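Local coordinates for DUF1254 domain-containing protein (Vibrio parahaemolyticus, PDB 3U07) that is of unknown function but combines DUF1254 and DUF1214 family regions and probably carries an export signal at its N terminus, at residues L29-A33 against K238-V244; Q204-P208 against F221-D225; T77-D81 against Y409-Y415. The protein carries 2 engineered substitutions. One frame throughout, in Å; residues are numbered along the deposited sequence.

Interaction 1: L29-A33 against K238-V244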
# COMPACT_ATOMS: atom_id res chain seq x y z
N LEU A 29 24.11 -13.23 12.68
CA LEU A 29 23.87 -13.36 11.25
C LEU A 29 22.48 -13.91 11.01
O LEU A 29 21.75 -13.42 10.14
CB LEU A 29 24.93 -14.28 10.62
CG LEU A 29 25.03 -14.25 9.09
CD1 LEU A 29 25.19 -12.82 8.62
CD2 LEU A 29 26.20 -15.10 8.63
N ALA A 30 22.09 -14.92 11.79
CA ALA A 30 20.77 -15.53 11.66
C ALA A 30 19.66 -14.49 11.88
O ALA A 30 18.64 -14.52 11.19
CB ALA A 30 20.62 -16.68 12.65
N GLU A 31 19.87 -13.58 12.83
CA GLU A 31 18.87 -12.55 13.10
C GLU A 31 18.73 -11.63 11.89
O GLU A 31 17.63 -11.29 11.47
CB GLU A 31 19.27 -11.70 14.31
CG GLU A 31 18.27 -10.59 14.62
CD GLU A 31 18.69 -9.71 15.79
OE1 GLU A 31 19.60 -10.12 16.54
OE2 GLU A 31 18.11 -8.62 15.95
N ASP A 32 19.87 -11.20 11.34
CA ASP A 32 19.84 -10.33 10.18
C ASP A 32 19.26 -11.07 8.97
O ASP A 32 18.55 -10.48 8.17
CB ASP A 32 21.24 -9.80 9.86
CG ASP A 32 21.78 -8.88 10.95
OD1 ASP A 32 20.97 -8.21 11.62
OD2 ASP A 32 23.01 -8.83 11.13
N ALA A 33 19.57 -12.36 8.85
CA ALA A 33 19.07 -13.15 7.73
C ALA A 33 17.55 -13.17 7.77
O ALA A 33 16.89 -12.96 6.76
CB ALA A 33 19.62 -14.58 7.80
N LYS A 238 25.47 -12.19 2.04
CA LYS A 238 25.74 -12.17 3.48
C LYS A 238 25.07 -13.31 4.25
O LYS A 238 25.65 -13.85 5.20
CB LYS A 238 25.25 -10.85 4.09
CG LYS A 238 25.83 -9.59 3.47
CD LYS A 238 25.19 -8.34 4.07
CE LYS A 238 25.78 -7.07 3.48
NZ LYS A 238 25.82 -5.97 4.49
N TYR A 239 23.87 -13.69 3.84
CA TYR A 239 23.10 -14.70 4.55
C TYR A 239 23.10 -16.12 4.02
O TYR A 239 22.30 -16.95 4.45
CB TYR A 239 21.67 -14.17 4.68
CG TYR A 239 21.65 -12.72 5.13
CD1 TYR A 239 22.47 -12.29 6.17
CD2 TYR A 239 20.84 -11.77 4.49
CE1 TYR A 239 22.49 -10.95 6.57
CE2 TYR A 239 20.85 -10.43 4.89
CZ TYR A 239 21.68 -10.03 5.93
OH TYR A 239 21.70 -8.72 6.34
N GLN A 240 24.02 -16.41 3.11
CA GLN A 240 24.13 -17.73 2.50
C GLN A 240 24.35 -18.89 3.47
O GLN A 240 23.74 -19.95 3.32
CB GLN A 240 25.24 -17.71 1.46
CG GLN A 240 25.22 -18.89 0.51
CD GLN A 240 26.19 -18.70 -0.63
OE1 GLN A 240 27.40 -18.88 -0.47
NE2 GLN A 240 25.68 -18.30 -1.79
N SER A 241 25.23 -18.71 4.45
CA SER A 241 25.52 -19.77 5.40
C SER A 241 24.30 -20.12 6.25
O SER A 241 24.20 -21.21 6.80
CB SER A 241 26.68 -19.37 6.32
OG SER A 241 26.34 -18.25 7.12
N ILE A 242 23.37 -19.18 6.34
CA ILE A 242 22.16 -19.39 7.13
C ILE A 242 21.19 -20.29 6.37
O ILE A 242 20.30 -20.89 6.97
CB ILE A 242 21.47 -18.04 7.46
CG1 ILE A 242 22.43 -17.15 8.25
CG2 ILE A 242 20.20 -18.28 8.26
CD1 ILE A 242 22.89 -17.74 9.57
N GLY A 243 21.35 -20.38 5.05
CA GLY A 243 20.46 -21.22 4.26
C GLY A 243 19.49 -20.45 3.38
O GLY A 243 18.62 -21.05 2.74
N VAL A 244 19.62 -19.13 3.36
CA VAL A 244 18.75 -18.29 2.53
C VAL A 244 19.40 -18.28 1.16
O VAL A 244 20.49 -17.74 0.98
CB VAL A 244 18.67 -16.85 3.06
CG1 VAL A 244 17.66 -16.05 2.22
CG2 VAL A 244 18.27 -16.86 4.52
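Tyr239 lays one face of its ring on the backbone of the helical turn 29-33. Ala33 CA sits 3.8 Å from the centroid of the Tyr239 ring and 17° off the ring normal, a CH-pi contact. Asp32 O lies over the same face, offset toward the rim. Lys238 CB, from the ring's own segment, packs against the opposite face. Near the hydroxyl end, Asp32 CB comes within 3.7 Å of Tyr239 CE1.

Leu29 meets the same ring at its edge. Its CG stands anti to the backbone N (chi1 -166°), which carries the branched end across to the other segment. There the two methyls part company. Leu29 CD1 lies in the plane of the ring, 3.7 Å from Tyr239 CD1. Leu29 CD2 packs against Ser241 OG at 3.5 Å. Both methyls also rest against Lys238 O.

Ile242 points at the helix and splits its contacts as well. Its CD1 reaches the start of the turn, 3.7 Å from Ala30 N. Its CG2 is 3.8 Å from Ala33 CB. Ala33 CB is thus held among Ile242, Tyr239 CB and the more distant Val244 CG2, which lies 4.2 Å from Ala33 CB. The small alanines probably allow the close approach of the backbones, with the CA atoms of Ala33 and Tyr239 only 5.4 Å apart. No hydrogen bond crosses between the segments, and the fit rests on apolar and CH-pi contacts.

The contact sets the beginning of helix 26-52 against the end of helix 233-239 and the turn that follows. Helix 253-273 joins it through Leu258, which touches both Ala30 and Ile242. Helix 215-224 packs on Val244 and donates a hydrogen bond from Asn220 to Gly243 O.

Interaction 2: Q204-P208 against F221-D225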
# COMPACT_ATOMS: atom_id res chain seq x y z
N GLN A 204 2.32 -23.28 -13.41
CA GLN A 204 1.54 -23.85 -12.32
C GLN A 204 2.51 -24.11 -11.18
O GLN A 204 3.45 -24.89 -11.31
CB GLN A 204 0.87 -25.16 -12.74
CG GLN A 204 -0.10 -25.03 -13.92
CD GLN A 204 -1.15 -23.96 -13.70
OE1 GLN A 204 -1.57 -23.71 -12.57
NE2 GLN A 204 -1.60 -23.33 -14.78
N ARG A 205 2.30 -23.44 -10.05
CA ARG A 205 3.18 -23.58 -8.89
C ARG A 205 2.65 -24.53 -7.83
O ARG A 205 1.45 -24.78 -7.74
CB ARG A 205 3.37 -22.21 -8.24
CG ARG A 205 3.96 -21.13 -9.14
CD ARG A 205 3.75 -19.74 -8.55
NE ARG A 205 4.44 -18.71 -9.33
CZ ARG A 205 4.00 -18.19 -10.47
NH1 ARG A 205 2.85 -18.58 -11.00
NH2 ARG A 205 4.74 -17.28 -11.09
N THR A 206 3.56 -25.07 -7.04
CA THR A 206 3.20 -25.94 -5.92
C THR A 206 3.63 -25.07 -4.74
O THR A 206 4.82 -24.87 -4.48
CB THR A 206 3.97 -27.28 -5.96
OG1 THR A 206 5.38 -27.04 -5.92
CG2 THR A 206 3.64 -28.03 -7.23
N TYR A 207 2.65 -24.53 -4.03
CA TYR A 207 2.88 -23.61 -2.92
C TYR A 207 3.13 -24.20 -1.54
O TYR A 207 2.33 -25.00 -1.06
CB TYR A 207 1.70 -22.65 -2.81
CG TYR A 207 1.44 -21.82 -4.04
CD1 TYR A 207 2.29 -20.76 -4.38
CD2 TYR A 207 0.33 -22.07 -4.86
CE1 TYR A 207 2.03 -19.97 -5.50
CE2 TYR A 207 0.07 -21.28 -5.98
CZ TYR A 207 0.92 -20.23 -6.29
OH TYR A 207 0.66 -19.41 -7.37
N PRO A 208 4.22 -23.80 -0.88
CA PRO A 208 4.54 -24.31 0.46
C PRO A 208 3.45 -23.80 1.40
O PRO A 208 3.04 -22.64 1.30
CB PRO A 208 5.89 -23.66 0.77
CG PRO A 208 6.46 -23.32 -0.58
CD PRO A 208 5.26 -22.85 -1.34
N PHE A 221 11.67 -20.27 -1.75
CA PHE A 221 10.69 -20.58 -2.79
C PHE A 221 10.36 -19.32 -3.60
O PHE A 221 10.37 -19.33 -4.83
CB PHE A 221 9.41 -21.12 -2.15
CG PHE A 221 8.27 -21.28 -3.12
CD1 PHE A 221 8.22 -22.38 -3.97
CD2 PHE A 221 7.27 -20.32 -3.19
CE1 PHE A 221 7.17 -22.52 -4.88
CE2 PHE A 221 6.22 -20.45 -4.10
CZ PHE A 221 6.17 -21.55 -4.94
N VAL A 222 10.06 -18.23 -2.90
CA VAL A 222 9.74 -16.97 -3.57
C VAL A 222 10.95 -16.44 -4.33
O VAL A 222 10.81 -15.94 -5.45
CB VAL A 222 9.28 -15.91 -2.56
CG1 VAL A 222 9.14 -14.56 -3.25
CG2 VAL A 222 7.95 -16.32 -1.95
N LEU A 223 12.12 -16.54 -3.72
CA LEU A 223 13.36 -16.07 -4.32
C LEU A 223 13.60 -16.76 -5.66
O LEU A 223 14.13 -16.17 -6.60
CB LEU A 223 14.53 -16.38 -3.38
CG LEU A 223 15.38 -15.30 -2.68
CD1 LEU A 223 14.75 -13.93 -2.70
CD2 LEU A 223 15.62 -15.76 -1.26
N CYS A 224 13.21 -18.02 -5.73
CA CYS A 224 13.39 -18.82 -6.94
C CYS A 224 12.51 -18.35 -8.09
O CYS A 224 12.92 -18.37 -9.24
CB CYS A 224 13.07 -20.30 -6.63
SG CYS A 224 13.69 -21.49 -7.87
N ASP A 225 11.29 -17.93 -7.75
CA ASP A 225 10.30 -17.50 -8.74
C ASP A 225 10.53 -16.11 -9.30
O ASP A 225 9.68 -15.22 -9.18
CB ASP A 225 8.90 -17.61 -8.11
CG ASP A 225 7.78 -17.31 -9.09
OD1 ASP A 225 7.96 -17.57 -10.29
OD2 ASP A 225 6.72 -16.82 -8.65
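Arg205 and Asp225 form the charged part of this contact. The guanidinium grips the carboxylate side-on, with two nitrogens on one oxygen. Arg205 NE lies 3.0 Å from Asp225 OD2, which it meets from above the carboxylate plane. Asp225 OD2 accepts from Arg205 NH2 through its syn lone pair, at 3.2 Å. A weak third bond runs from Arg205 NH2 to Asp225 OD1. The carboxylate carbon of Asp225 lies at the guanidinium edge, in its plane, while the carboxylate itself is turned 65° from it. Both groups have further partners: Asp90 forms a salt bridge with Arg205 NH2, and Asn160 binds Asp225 OD1.

The apolar part centres on Phe221. Pro208 CD sits over the middle of the Phe221 ring, 3.6 Å from its centroid and 7° off the normal, a clear CH-pi contact. Tyr207 CD1 touches Phe221 CE2 at 4.0 Å. The ring also has a polar neighbour, Thr206 O, which lies obliquely to it, 3.3 Å from Phe221 CE1.

Asp225 is the first residue past helix 215-224, so the salt bridge fastens the C-terminal end of this helix to the incoming loop. Cys224 beside it is bound to Cys247 in a disulfide. The arrangement is a proline-aromatic CH-pi contact next to a side-on arginine-carboxylate salt bridge, at a helix end bordering strand 161-169.

Interaction 3: T77-D81 against Y409-Y415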
# COMPACT_ATOMS: atom_id res chain seq x y z
N THR A 77 -9.91 0.69 8.64
CA THR A 77 -9.53 2.09 8.39
C THR A 77 -9.24 2.29 6.90
O THR A 77 -8.15 2.73 6.52
CB THR A 77 -8.27 2.49 9.20
OG1 THR A 77 -8.42 2.08 10.56
CG2 THR A 77 -8.07 4.00 9.16
N ILE A 78 -10.23 1.96 6.07
CA ILE A 78 -10.09 2.08 4.62
C ILE A 78 -10.63 3.40 4.05
O ILE A 78 -11.56 4.00 4.59
CB ILE A 78 -10.79 0.91 3.89
CG1 ILE A 78 -10.36 0.88 2.42
CG2 ILE A 78 -12.30 1.05 4.02
CD1 ILE A 78 -11.01 -0.23 1.60
N ASN A 79 -10.03 3.82 2.94
CA ASN A 79 -10.37 5.05 2.23
C ASN A 79 -11.84 5.29 1.93
O ASN A 79 -12.56 4.38 1.51
CB ASN A 79 -9.63 5.11 0.89
CG ASN A 79 -8.13 5.23 1.06
OD1 ASN A 79 -7.56 4.72 2.02
ND2 ASN A 79 -7.48 5.88 0.10
N ASN A 80 -12.28 6.52 2.14
CA ASN A 80 -13.65 6.94 1.84
C ASN A 80 -13.43 7.85 0.63
O ASN A 80 -14.35 8.52 0.15
CB ASN A 80 -14.25 7.73 3.00
CG ASN A 80 -15.72 8.06 2.78
OD1 ASN A 80 -16.50 7.21 2.33
ND2 ASN A 80 -16.11 9.29 3.11
N ASP A 81 -12.19 7.84 0.14
CA ASP A 81 -11.77 8.67 -0.99
C ASP A 81 -11.82 8.00 -2.36
O ASP A 81 -12.12 8.65 -3.36
CB ASP A 81 -10.33 9.17 -0.79
CG ASP A 81 -10.09 9.79 0.58
OD1 ASP A 81 -11.04 10.36 1.16
OD2 ASP A 81 -8.94 9.72 1.07
N TYR A 409 -11.54 8.16 15.97
CA TYR A 409 -10.24 8.70 15.59
C TYR A 409 -10.39 9.27 14.20
O TYR A 409 -11.31 8.91 13.46
CB TYR A 409 -9.13 7.64 15.64
CG TYR A 409 -9.33 6.42 14.77
CD1 TYR A 409 -10.10 5.34 15.22
CD2 TYR A 409 -8.72 6.33 13.52
CE1 TYR A 409 -10.24 4.20 14.44
CE2 TYR A 409 -8.86 5.19 12.73
CZ TYR A 409 -9.62 4.13 13.20
OH TYR A 409 -9.77 2.99 12.43
N ALA A 410 -9.49 10.18 13.84
CA ALA A 410 -9.55 10.80 12.53
C ALA A 410 -8.28 10.48 11.77
O ALA A 410 -7.19 10.51 12.33
CB ALA A 410 -9.70 12.32 12.69
N ILE A 411 -8.44 10.15 10.49
CA ILE A 411 -7.31 9.84 9.62
C ILE A 411 -7.22 10.91 8.54
O ILE A 411 -8.17 11.09 7.77
CB ILE A 411 -7.48 8.48 8.91
CG1 ILE A 411 -7.37 7.34 9.92
CG2 ILE A 411 -6.43 8.36 7.80
CD1 ILE A 411 -5.99 7.18 10.54
N MSE A 412 -6.11 11.62 8.47
CA MSE A 412 -5.93 12.64 7.44
C MSE A 412 -5.05 12.03 6.34
O MSE A 412 -4.02 11.42 6.62
CB MSE A 412 -5.27 13.89 8.02
CG MSE A 412 -5.31 15.09 7.07
SE MSE A 412 -4.81 16.77 7.92
CE MSE A 412 -5.89 16.59 9.50
N ARG A 413 -5.48 12.18 5.10
CA ARG A 413 -4.73 11.64 3.98
C ARG A 413 -4.22 12.74 3.06
O ARG A 413 -4.91 13.73 2.80
CB ARG A 413 -5.60 10.64 3.20
CG ARG A 413 -5.94 9.39 4.02
CD ARG A 413 -6.72 8.37 3.21
NE ARG A 413 -6.82 7.09 3.92
CZ ARG A 413 -7.81 6.77 4.75
NH1 ARG A 413 -8.79 7.62 4.99
NH2 ARG A 413 -7.80 5.58 5.35
N PHE A 414 -2.99 12.58 2.58
CA PHE A 414 -2.37 13.56 1.71
C PHE A 414 -1.89 12.90 0.42
O PHE A 414 -1.09 11.96 0.44
CB PHE A 414 -1.17 14.22 2.42
CG PHE A 414 -1.46 14.65 3.83
CD1 PHE A 414 -1.48 13.73 4.87
CD2 PHE A 414 -1.68 16.00 4.13
CE1 PHE A 414 -1.72 14.13 6.18
CE2 PHE A 414 -1.92 16.42 5.44
CZ PHE A 414 -1.94 15.48 6.47
N TYR A 415 -2.38 13.40 -0.71
CA TYR A 415 -2.02 12.87 -2.01
C TYR A 415 -1.17 13.90 -2.75
O TYR A 415 -1.65 14.97 -3.09
CB TYR A 415 -3.30 12.57 -2.80
CG TYR A 415 -4.19 11.56 -2.11
CD1 TYR A 415 -4.05 10.20 -2.36
CD2 TYR A 415 -5.15 11.97 -1.19
CE1 TYR A 415 -4.84 9.26 -1.70
CE2 TYR A 415 -5.94 11.04 -0.53
CZ TYR A 415 -5.78 9.69 -0.78
OH TYR A 415 -6.56 8.78 -0.11
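Asp81 OD2 is gripped by two hydroxyls. Tyr415 OH donates to its anti lone pair at 2.8 Å, and Ser349 OG from strand 347-354 bonds to the same oxygen. The carboxylate is turned 78° from the Tyr415 ring and meets that ring at its edge. The two bonds satisfy this oxygen of a buried residue.

The extended Arg413 chain reaches from the strand to the 77-81 loop. Asn79 CA lies over one face of its guanidinium and Ile411 CG2 over the other, so the flat group is sandwiched. Thr77 O is at its edge, 3.1 Å from Arg413 NH2, but the angle is poor for a bond. Arg413 NH1 donates to Tyr353 OH. Asp81 OD2 is 4.4 Å from Arg413 NE, beyond a salt bridge.

At the other end, Thr77 OG1 and Tyr409 OH are hydrogen-bonded at a doubtful, very short 2.5 Å. Thr77 CG2 packs tightly on Ile411 CG1 at 3.5 Å.

Tyr409, Ile411 and Arg413, every second residue, point to the loop from one face of the strand, and Tyr415 follows where the chain turns a corner. A loop of the DUF1254 region lies across that face of an antiparallel DUF1214 sheet, an interface between the two family regions.

From the N terminus, 29-33 comes first and waits for its partner until 238-244. Segment 77-81 follows and meets its partner much later, at 409-415, so interactions 1 and 3 cross along the chain. Interaction 2 closes a short loop of 12 residues between 204-208 and 221-225, and it falls within the spans of both others. Interactions 1 and 2 touch through Val244 CG1 and Leu223 CD2, 4.0 Å apart, and belong to one helical region. Interaction 1 joins helices there, and interaction 2 fixes a helix end beside a sheet. Interaction 3 lies on the opposite side of the chain's centre, its centre about 39 Å from that of interaction 1, and ties the two family regions together.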